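Local coordinates for protein-glutaminase (Chryseobacterium proteolyticum, PDB 2ZK9) that hydrolyses the side-chain amide of protein-bound glutamine, releasing ammonia and leaving glutamate, probably through a papain-like cysteine mechanism, at residues Y37-C42 against S173-P178. Residues are numbered along the deposited sequence; the frame is centred on the assembly and turned at random.
Sequences YPVDGC and SPSPAP. With NA (sodium ion), chain B.
Tyr37 OH donates to Pro174 O at 2.7 Å, the one direct hydrogen bond between 37-42 and 173-178. The donor lies 21° out of the carbonyl plane, with a C=O...OH angle of 146°. Tyr37 CG stands anti to the backbone N (chi1 -175°), which carries the phenol to 173-178; there Ser173 O, Pro174 O and Ala177 CB all lie along the ring's edge, near its plane. This is the tight part: Ala177 CB is 3.2 Å from Tyr37 OH, and Val39 CG1 lies 3.6 Å from the bonded Pro174 O. A phenylalanine at Tyr37 would probably leave Pro174 O without its hydroxyl donor and open a small gap beside Ala177.

The other side is looser and wetter. Asp40 reaches Ala177 through CB alone (3.9 Å to Ala177 CB). In one of two Asp40 conformers, a water donates to Asp40 OD1 and accepts from Ala177 N, 2.9 Å each, and Asp40 OD2 accepts from Gly41 N, at the N-cap of helix 42-55; the alternative makes this bridge less certain.

The contact thus joins the loop entering that helix to the loop following helix 157-165, with Phe166 edge-to-face to Tyr37 and strand 77-80 touching Val39 through Val78.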
loop_
_atom_site.group_PDB
_atom_site.type_symbol
_atom_site.label_atom_id
_atom_site.label_comp_id
_atom_site.label_asym_id
_atom_site.label_seq_id
_atom_site.Cartn_x
_atom_site.Cartn_y
_atom_site.Cartn_z
ATOM N N TYR A 37 -3.851 -4.185 -9.866
ATOM C CA TYR A 37 -4.949 -5.044 -9.461
ATOM C C TYR A 37 -5.423 -4.639 -8.087
ATOM O O TYR A 37 -5.018 -5.200 -7.081
ATOM C CB TYR A 37 -4.499 -6.510 -9.456
ATOM C CG TYR A 37 -5.628 -7.478 -9.157
ATOM C CD1 TYR A 37 -6.750 -7.537 -9.932
ATOM C CD2 TYR A 37 -5.515 -8.355 -8.074
ATOM C CE1 TYR A 37 -7.770 -8.454 -9.639
ATOM C CE2 TYR A 37 -6.527 -9.242 -7.808
ATOM C CZ TYR A 37 -7.652 -9.315 -8.558
ATOM O OH TYR A 37 -8.618 -10.249 -8.252
ATOM N N PRO A 38 -6.312 -3.637 -8.017
ATOM C CA PRO A 38 -6.734 -3.120 -6.719
ATOM C C PRO A 38 -7.806 -3.914 -6.020
ATOM O O PRO A 38 -8.205 -3.515 -4.915
ATOM C CB PRO A 38 -7.204 -1.688 -7.027
ATOM C CG PRO A 38 -7.745 -1.854 -8.405
ATOM C CD PRO A 38 -6.736 -2.752 -9.117
ATOM N N VAL A 39 -8.296 -4.998 -6.586
ATOM C CA VAL A 39 -9.368 -5.754 -5.969
ATOM C C VAL A 39 -8.998 -6.221 -4.566
ATOM O O VAL A 39 -9.844 -6.167 -3.676
ATOM C CB VAL A 39 -9.746 -6.948 -6.863
ATOM C CG1 VAL A 39 -10.760 -7.874 -6.198
ATOM C CG2 VAL A 39 -10.298 -6.499 -8.218
ATOM N N ASP A 40 -7.771 -6.715 -4.381
ATOM C CA ASP A 40 -7.389 -7.237 -3.096
ATOM C C ASP A 40 -5.865 -7.269 -3.070
ATOM O O ASP A 40 -5.219 -6.887 -4.018
ATOM C CB ASP A 40 -8.031 -8.594 -2.856
ATOM C CG ASP A 40 -8.368 -8.961 -1.433
ATOM O OD1 ASP A 40 -9.366 -9.672 -1.231
ATOM O OD2 ASP A 40 -7.612 -8.580 -0.497
ATOM N N GLY A 41 -5.353 -7.749 -1.934
ATOM C CA GLY A 41 -3.922 -7.871 -1.753
ATOM C C GLY A 41 -3.218 -6.597 -1.293
ATOM O O GLY A 41 -1.985 -6.537 -1.296
ATOM N N CYS A 42 -3.977 -5.605 -0.819
ATOM C CA CYS A 42 -3.363 -4.334 -0.349
ATOM C C CYS A 42 -2.342 -4.565 0.735
ATOM O O CYS A 42 -1.306 -3.896 0.781
ATOM C CB CYS A 42 -4.432 -3.393 0.145
ATOM S SG CYS A 42 -5.519 -4.004 1.397
ATOM N N SER A 173 -11.477 -6.942 -12.091
ATOM C CA SER A 173 -11.896 -8.318 -12.256
ATOM C C SER A 173 -10.657 -9.179 -12.324
ATOM O O SER A 173 -9.651 -8.742 -12.871
ATOM C CB SER A 173 -12.742 -8.459 -13.521
ATOM O OG SER A 173 -13.934 -7.676 -13.479
ATOM N N PRO A 174 -10.669 -10.401 -11.824
ATOM C CA PRO A 174 -11.802 -11.012 -11.132
ATOM C C PRO A 174 -12.053 -10.418 -9.752
ATOM O O PRO A 174 -11.154 -9.961 -9.077
ATOM C CB PRO A 174 -11.375 -12.483 -11.019
ATOM C CG PRO A 174 -9.894 -12.422 -10.951
ATOM C CD PRO A 174 -9.532 -11.312 -11.902
ATOM N N SER A 175 -13.342 -10.439 -9.358
ATOM C CA SER A 175 -13.758 -9.974 -8.050
ATOM C C SER A 175 -14.856 -10.931 -7.577
ATOM O O SER A 175 -15.858 -11.050 -8.296
ATOM C CB SER A 175 -14.216 -8.534 -7.996
ATOM O OG SER A 175 -14.632 -8.205 -6.690
ATOM N N PRO A 176 -14.706 -11.622 -6.447
ATOM C CA PRO A 176 -13.573 -11.662 -5.550
ATOM C C PRO A 176 -12.260 -12.125 -6.208
ATOM O O PRO A 176 -12.277 -12.800 -7.257
ATOM C CB PRO A 176 -13.969 -12.708 -4.495
ATOM C CG PRO A 176 -15.445 -12.881 -4.552
ATOM C CD PRO A 176 -15.884 -12.414 -5.928
ATOM N N ALA A 177 -11.145 -11.773 -5.620
ATOM C CA ALA A 177 -9.864 -12.247 -6.104
ATOM C C ALA A 177 -9.757 -13.730 -5.921
ATOM O O ALA A 177 -10.471 -14.332 -5.074
ATOM C CB ALA A 177 -8.798 -11.532 -5.272
ATOM N N PRO A 178 -8.834 -14.357 -6.614
ATOM C CA PRO A 178 -8.643 -15.808 -6.413
ATOM C C PRO A 178 -8.208 -16.132 -5.013
ATOM O O PRO A 178 -7.634 -15.315 -4.288
ATOM C CB PRO A 178 -7.586 -16.162 -7.408
ATOM C CG PRO A 178 -7.118 -14.951 -8.072
ATOM C CD PRO A 178 -7.995 -13.846 -7.654
HETATM NA NA NA B . -6.713 -5.006 -0.118
HETATM O O HOH W 1 -11.393 -10.275 -3.189
HETATM O O HOH W 2 -7.619 -2.693 -0.399
HETATM O O HOH W 3 -9.421 -4.705 1.011
#